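Local coordinates for protein O-methyltransferase (Coxiella burnetii, PDB 3TR6) that probably transfers a methyl group from S-adenosylmethionine to an oxygen atom of its acceptor, and binds S-adenosylhomocysteine next to a nickel ion, at residues A151-Y156 with Q192-F197; V172-R177 with I214-T219. All blocks are in the same frame, centred on the assembly; numbering follows the deposited sequence.

Contact 1 of 2, residues A151-Y156 with Q192-F197; sequences ANTDLY and QLIRLF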
loop_
_atom_site.group_PDB
_atom_site.type_symbol
_atom_site.label_atom_id
_atom_site.label_comp_id
_atom_site.label_asym_id
_atom_site.label_seq_id
_atom_site.Cartn_x
_atom_site.Cartn_y
_atom_site.Cartn_z
ATOM N N ALA A 151 15.951 18.018 -3.351
ATOM C CA ALA A 151 16.767 18.696 -2.350
ATOM C C ALA A 151 15.929 19.126 -1.144
ATOM O O ALA A 151 16.421 19.178 -0.016
ATOM C CB ALA A 151 17.474 19.897 -2.965
ATOM N N ASN A 152 14.655 19.420 -1.393
ATOM C CA ASN A 152 13.772 19.939 -0.356
ATOM C C ASN A 152 12.814 18.924 0.261
ATOM O O ASN A 152 11.851 19.318 0.919
ATOM C CB ASN A 152 12.960 21.121 -0.894
ATOM C CG ASN A 152 13.724 22.427 -0.846
ATOM O OD1 ASN A 152 14.529 22.654 0.059
ATOM N ND2 ASN A 152 13.471 23.297 -1.817
ATOM N N THR A 153 13.058 17.629 0.066
ATOM C CA THR A 153 12.096 16.638 0.548
ATOM C C THR A 153 11.971 16.638 2.073
ATOM O O THR A 153 10.880 16.431 2.597
ATOM C CB THR A 153 12.370 15.191 0.036
ATOM O OG1 THR A 153 13.427 14.595 0.794
ATOM C CG2 THR A 153 12.722 15.186 -1.441
ATOM N N ASP A 154 13.073 16.871 2.782
ATOM C CA ASP A 154 13.016 16.921 4.244
ATOM C C ASP A 154 12.167 18.097 4.708
ATOM O O ASP A 154 11.291 17.944 5.559
ATOM C CB ASP A 154 14.413 17.002 4.867
ATOM C CG ASP A 154 14.388 16.802 6.377
ATOM O OD1 ASP A 154 14.369 15.636 6.819
ATOM O OD2 ASP A 154 14.378 17.806 7.118
ATOM N N LEU A 155 12.432 19.272 4.142
ATOM C CA LEU A 155 11.604 20.446 4.385
ATOM C C LEU A 155 10.127 20.141 4.143
ATOM O O LEU A 155 9.303 20.301 5.042
ATOM C CB LEU A 155 12.041 21.607 3.489
ATOM C CG LEU A 155 11.156 22.857 3.548
ATOM C CD1 LEU A 155 11.158 23.452 4.949
ATOM C CD2 LEU A 155 11.604 23.884 2.525
ATOM N N TYR A 156 9.801 19.704 2.927
ATOM C CA TYR A 156 8.425 19.366 2.563
ATOM C C TYR A 156 7.810 18.334 3.504
ATOM O O TYR A 156 6.624 18.400 3.823
ATOM C CB TYR A 156 8.364 18.840 1.130
ATOM C CG TYR A 156 8.829 19.820 0.081
ATOM C CD1 TYR A 156 8.700 21.192 0.270
ATOM C CD2 TYR A 156 9.395 19.370 -1.107
ATOM C CE1 TYR A 156 9.126 22.083 -0.694
ATOM C CE2 TYR A 156 9.820 20.255 -2.071
ATOM C CZ TYR A 156 9.686 21.609 -1.862
ATOM O OH TYR A 156 10.116 22.485 -2.831
ATOM N N GLN A 192 23.050 11.350 -1.207
ATOM C CA GLN A 192 23.331 11.423 0.221
ATOM C C GLN A 192 22.166 12.037 1.001
ATOM O O GLN A 192 21.923 11.675 2.151
ATOM C CB GLN A 192 24.626 12.201 0.475
ATOM C CG GLN A 192 25.894 11.402 0.199
ATOM C CD GLN A 192 26.104 10.269 1.194
ATOM O OE1 GLN A 192 26.010 9.089 0.845
ATOM N NE2 GLN A 192 26.400 10.624 2.440
ATOM N N LEU A 193 21.448 12.961 0.369
ATOM C CA LEU A 193 20.280 13.577 0.994
ATOM C C LEU A 193 19.155 12.571 1.214
ATOM O O LEU A 193 18.493 12.589 2.253
ATOM C CB LEU A 193 19.762 14.753 0.162
ATOM C CG LEU A 193 20.413 16.110 0.413
ATOM C CD1 LEU A 193 19.596 17.204 -0.246
ATOM C CD2 LEU A 193 20.549 16.371 1.906
ATOM N N ILE A 194 18.939 11.704 0.229
ATOM C CA ILE A 194 17.868 10.716 0.296
ATOM C C ILE A 194 18.228 9.563 1.227
ATOM O O ILE A 194 17.365 9.017 1.912
ATOM C CB ILE A 194 17.497 10.181 -1.099
ATOM C CG1 ILE A 194 16.921 11.310 -1.952
ATOM C CG2 ILE A 194 16.497 9.044 -0.989
ATOM C CD1 ILE A 194 15.858 12.124 -1.236
ATOM N N ARG A 195 19.504 9.195 1.254
ATOM C CA ARG A 195 19.967 8.182 2.192
ATOM C C ARG A 195 19.798 8.693 3.616
ATOM O O ARG A 195 19.351 7.968 4.505
ATOM C CB ARG A 195 21.425 7.801 1.919
ATOM C CG ARG A 195 21.602 6.848 0.745
ATOM C CD ARG A 195 23.062 6.483 0.529
ATOM N NE ARG A 195 23.707 6.077 1.775
ATOM C CZ ARG A 195 23.703 4.836 2.253
ATOM N NH1 ARG A 195 23.090 3.865 1.589
ATOM N NH2 ARG A 195 24.317 4.566 3.399
ATOM N N LEU A 196 20.146 9.958 3.823
ATOM C CA LEU A 196 19.991 10.587 5.125
ATOM C C LEU A 196 18.513 10.679 5.495
ATOM O O LEU A 196 18.144 10.493 6.655
ATOM C CB LEU A 196 20.622 11.981 5.116
ATOM C CG LEU A 196 20.786 12.665 6.474
ATOM C CD1 LEU A 196 21.719 11.858 7.368
ATOM C CD2 LEU A 196 21.299 14.086 6.300
ATOM N N PHE A 197 17.676 10.962 4.501
ATOM C CA PHE A 197 16.239 11.128 4.712
ATOM C C PHE A 197 15.539 9.817 5.061
ATOM O O PHE A 197 14.700 9.773 5.963
ATOM C CB PHE A 197 15.582 11.754 3.476
ATOM C CG PHE A 197 14.079 11.787 3.537
ATOM C CD1 PHE A 197 13.415 12.817 4.187
ATOM C CD2 PHE A 197 13.328 10.784 2.944
ATOM C CE1 PHE A 197 12.028 12.845 4.244
ATOM C CE2 PHE A 197 11.943 10.806 2.997
ATOM C CZ PHE A 197 11.293 11.837 3.647
#

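Contact 2 of 2, residues V172-R177 with I214-T219; sequences VDNVLR and IGDGLT. With NI (nickel (II) ion), chain B.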
loop_
_atom_site.group_PDB
_atom_site.type_symbol
_atom_site.label_atom_id
_atom_site.label_comp_id
_atom_site.label_asym_id
_atom_site.label_seq_id
_atom_site.Cartn_x
_atom_site.Cartn_y
_atom_site.Cartn_z
ATOM N N VAL A 172 5.867 9.701 -0.225
ATOM C CA VAL A 172 7.081 10.251 -0.821
ATOM C C VAL A 172 7.587 9.357 -1.946
ATOM O O VAL A 172 7.818 8.167 -1.744
ATOM C CB VAL A 172 8.195 10.428 0.231
ATOM C CG1 VAL A 172 9.435 11.054 -0.399
ATOM C CG2 VAL A 172 7.696 11.273 1.395
ATOM N N ASP A 173 7.761 9.936 -3.129
ATOM C CA ASP A 173 8.247 9.187 -4.282
ATOM C C ASP A 173 9.771 9.264 -4.390
ATOM O O ASP A 173 10.405 10.111 -3.762
ATOM C CB ASP A 173 7.599 9.713 -5.563
ATOM C CG ASP A 173 7.884 8.834 -6.769
ATOM O OD1 ASP A 173 8.382 7.702 -6.587
ATOM O OD2 ASP A 173 7.593 9.274 -7.900
ATOM N N ASN A 174 10.347 8.358 -5.175
ATOM C CA ASN A 174 11.772 8.389 -5.514
ATOM C C ASN A 174 12.722 8.173 -4.339
ATOM O O ASN A 174 13.834 8.697 -4.335
ATOM C CB ASN A 174 12.139 9.690 -6.248
ATOM C CG ASN A 174 11.292 9.921 -7.489
ATOM O OD1 ASN A 174 11.469 9.259 -8.518
ATOM N ND2 ASN A 174 10.368 10.871 -7.399
ATOM N N VAL A 175 12.294 7.392 -3.353
ATOM C CA VAL A 175 13.140 7.107 -2.196
ATOM C C VAL A 175 14.197 6.040 -2.490
ATOM O O VAL A 175 15.116 5.841 -1.700
ATOM C CB VAL A 175 12.308 6.680 -0.965
ATOM C CG1 VAL A 175 11.580 7.875 -0.373
ATOM C CG2 VAL A 175 11.334 5.568 -1.335
ATOM N N LEU A 176 14.069 5.359 -3.626
ATOM C CA LEU A 176 15.020 4.309 -3.988
ATOM C C LEU A 176 16.061 4.785 -5.000
ATOM O O LEU A 176 17.130 4.187 -5.127
ATOM C CB LEU A 176 14.301 3.057 -4.505
ATOM C CG LEU A 176 13.473 2.299 -3.466
ATOM C CD1 LEU A 176 12.847 1.043 -4.062
ATOM C CD2 LEU A 176 14.318 1.957 -2.246
ATOM N N ARG A 177 15.742 5.864 -5.710
ATOM C CA ARG A 177 16.648 6.444 -6.706
ATOM C C ARG A 177 17.198 5.415 -7.696
ATOM O O ARG A 177 18.408 5.324 -7.903
ATOM C CB ARG A 177 17.790 7.206 -6.028
ATOM C CG ARG A 177 17.347 8.477 -5.320
ATOM C CD ARG A 177 18.537 9.304 -4.850
ATOM N NE ARG A 177 19.372 9.748 -5.962
ATOM C CZ ARG A 177 19.207 10.898 -6.609
ATOM N NH1 ARG A 177 18.233 11.727 -6.253
ATOM N NH2 ARG A 177 20.017 11.220 -7.610
ATOM N N ILE A 214 7.032 0.125 -5.364
ATOM C CA ILE A 214 6.279 0.410 -6.573
ATOM C C ILE A 214 6.706 1.785 -7.081
ATOM O O ILE A 214 7.034 2.665 -6.283
ATOM C CB ILE A 214 4.756 0.350 -6.325
ATOM C CG1 ILE A 214 4.017 0.024 -7.624
ATOM C CG2 ILE A 214 4.254 1.646 -5.708
ATOM C CD1 ILE A 214 2.554 -0.267 -7.425
ATOM N N GLY A 215 6.723 1.964 -8.399
ATOM C CA GLY A 215 7.333 3.148 -8.981
ATOM C C GLY A 215 8.795 3.184 -8.577
ATOM O O GLY A 215 9.440 2.140 -8.491
ATOM N N ASP A 216 9.325 4.372 -8.311
ATOM C CA ASP A 216 10.706 4.485 -7.845
ATOM C C ASP A 216 10.794 4.370 -6.320
ATOM O O ASP A 216 11.692 4.932 -5.686
ATOM C CB ASP A 216 11.337 5.794 -8.319
ATOM C CG ASP A 216 12.839 5.828 -8.101
ATOM O OD1 ASP A 216 13.495 4.789 -8.322
ATOM O OD2 ASP A 216 13.361 6.891 -7.703
ATOM N N GLY A 217 9.862 3.628 -5.735
ATOM C CA GLY A 217 9.802 3.498 -4.295
ATOM C C GLY A 217 8.862 4.537 -3.720
ATOM O O GLY A 217 8.971 5.728 -4.019
ATOM N N LEU A 218 7.925 4.081 -2.900
ATOM C CA LEU A 218 6.955 4.974 -2.300
ATOM C C LEU A 218 6.904 4.779 -0.788
ATOM O O LEU A 218 6.400 3.766 -0.300
ATOM C CB LEU A 218 5.574 4.751 -2.918
ATOM C CG LEU A 218 4.509 5.742 -2.438
ATOM C CD1 LEU A 218 4.799 7.150 -2.955
ATOM C CD2 LEU A 218 3.133 5.276 -2.868
ATOM N N THR A 219 7.443 5.742 -0.049
ATOM C CA THR A 219 7.366 5.704 1.406
ATOM C C THR A 219 6.040 6.280 1.873
ATOM O O THR A 219 5.633 7.356 1.436
ATOM C CB THR A 219 8.518 6.484 2.066
ATOM O OG1 THR A 219 9.754 5.838 1.765
ATOM C CG2 THR A 219 8.346 6.528 3.579
HETATM NI NI NI B . 8.647 11.120 -9.226
#

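Contact 1 of 2, residues A151-Y156 with Q192-F197
The ring of Phe197 takes the hydroxyl of Thr153 over one face and the carboxylate of Asp154 at its edge. Thr153 OG1 stands 3.8 Å above the ring plane, shifted toward the rim on the CD1 side, while Asp154 OD1 lies near the plane, 4.0 Å from Phe197 CD1. The carboxylate is turned almost perpendicular to the ring, at 88°. The two segments belong to the Rossmann-like fold of the methyltransferase: the first turn of helix 153-163, part of the crossover between strands 141-146 and 168-173, packs against the middle of helix 189-203.

The ring reaches across because Phe197 CG extends opposite its own backbone nitrogen (chi1 172°). Thr153 has OG1 placed between its backbone N and carbonyl carbon (chi1 79°), which turns the hydroxyl toward the second helix, where Ile194 CD1 approaches it at 4.0 Å. The two side chains that flank the hydroxyl here are thus apolar, and the contact between the helices rests on packing. Asp154 is held from further along helix 189-203: its OD1 forms a salt bridge with Lys200 that would hold the carboxylate beside the ring edge. Phe197 also makes an edge-to-face contact with Tyr157.

On the far side of helix 153-163, Tyr156 touches S-adenosylhomocysteine, and its OH bonds to Asp149, a residue that binds the same ligand. Within this first turn, Asn152 O lies over one face of the Tyr156 ring, offset toward the rim. The turn that packs on helix 189-203 therefore also lines the cofactor pocket. At the outer end of the contact, where Ala151 is exposed, the CD1 branch of Leu193 rests against the backbone, 3.7 Å from Ala151 O.

Contact 2 of 2, residues V172-R177 with I214-T219
Val172 and Thr219 pair their backbones as a hydrogen-bonded antiparallel pair, the firm end of this contact. Val172 N gives a bond of 2.9 Å to Thr219 O, and Thr219 N returns one of 3.0 Å to Val172 O. Packing is tight beyond it. Val175, whose two branches straddle the hydroxyl of Thr219, sets both CG1 and CG2 at 3.5 Å from Thr219 OG1, the two side chains crossing at about a right angle. Leu218 CD1 leans over the carbonyl of Val172. Further on, Leu176 N bonds to Asp216 O, and Leu176 CD1 lies against Gly217 CA, where the glycine permits a close approach.

The other side is polar and less buried. Asp216 swings its carboxylate toward Asn174 and Arg177, with CG directed opposite its backbone N (chi1 -168°). Its OD1 accepts bonds from Arg178 N and from Thr9 of the second subunit, so the type II' turn from Ile214 to Gly217 also belongs to the dimer interface.

The nickel sits at the margin of the contact, beside Asp173 and Asn174. Asp173 OD2 binds it at 2.5 Å, while OD1 is bonded to Gln52 of helix 50-63, which steadies the carboxylate. Asn174 and Asp147 are the other residues of the site; the amide, modelled with ND2 at the nickel, is probably flipped, since exchanging OD1 and ND2 would turn oxygen to the metal and NH2 toward Asp216. Metal ligands grouped at the carboxyl ends of neighbouring strands, close to the cofactor, are characteristic of the metal-dependent O-methyltransferases of the catechol and caffeoyl-CoA type.

Overall arrangement
The two contacts lie in one Rossmann-like domain, their centres about 13 Å apart. Their segments alternate along the chain: 151-156, 172-177, 192-197, then 214-219. Contact 1 joins two helices covering the sheet, whereas contact 2 joins the adjacent antiparallel strands 168-173 and 218-223 within it. Helix 189-203 follows strand 168-173 and links them directly: Ile194 CG2 packs 3.6 Å from Val175 O, and Phe197 CE2 meets Val172 CG1. Contact 2 carries two of the nickel ligands, at the carboxyl end of strand 168-173, while contact 1 lies behind it on helix 189-203.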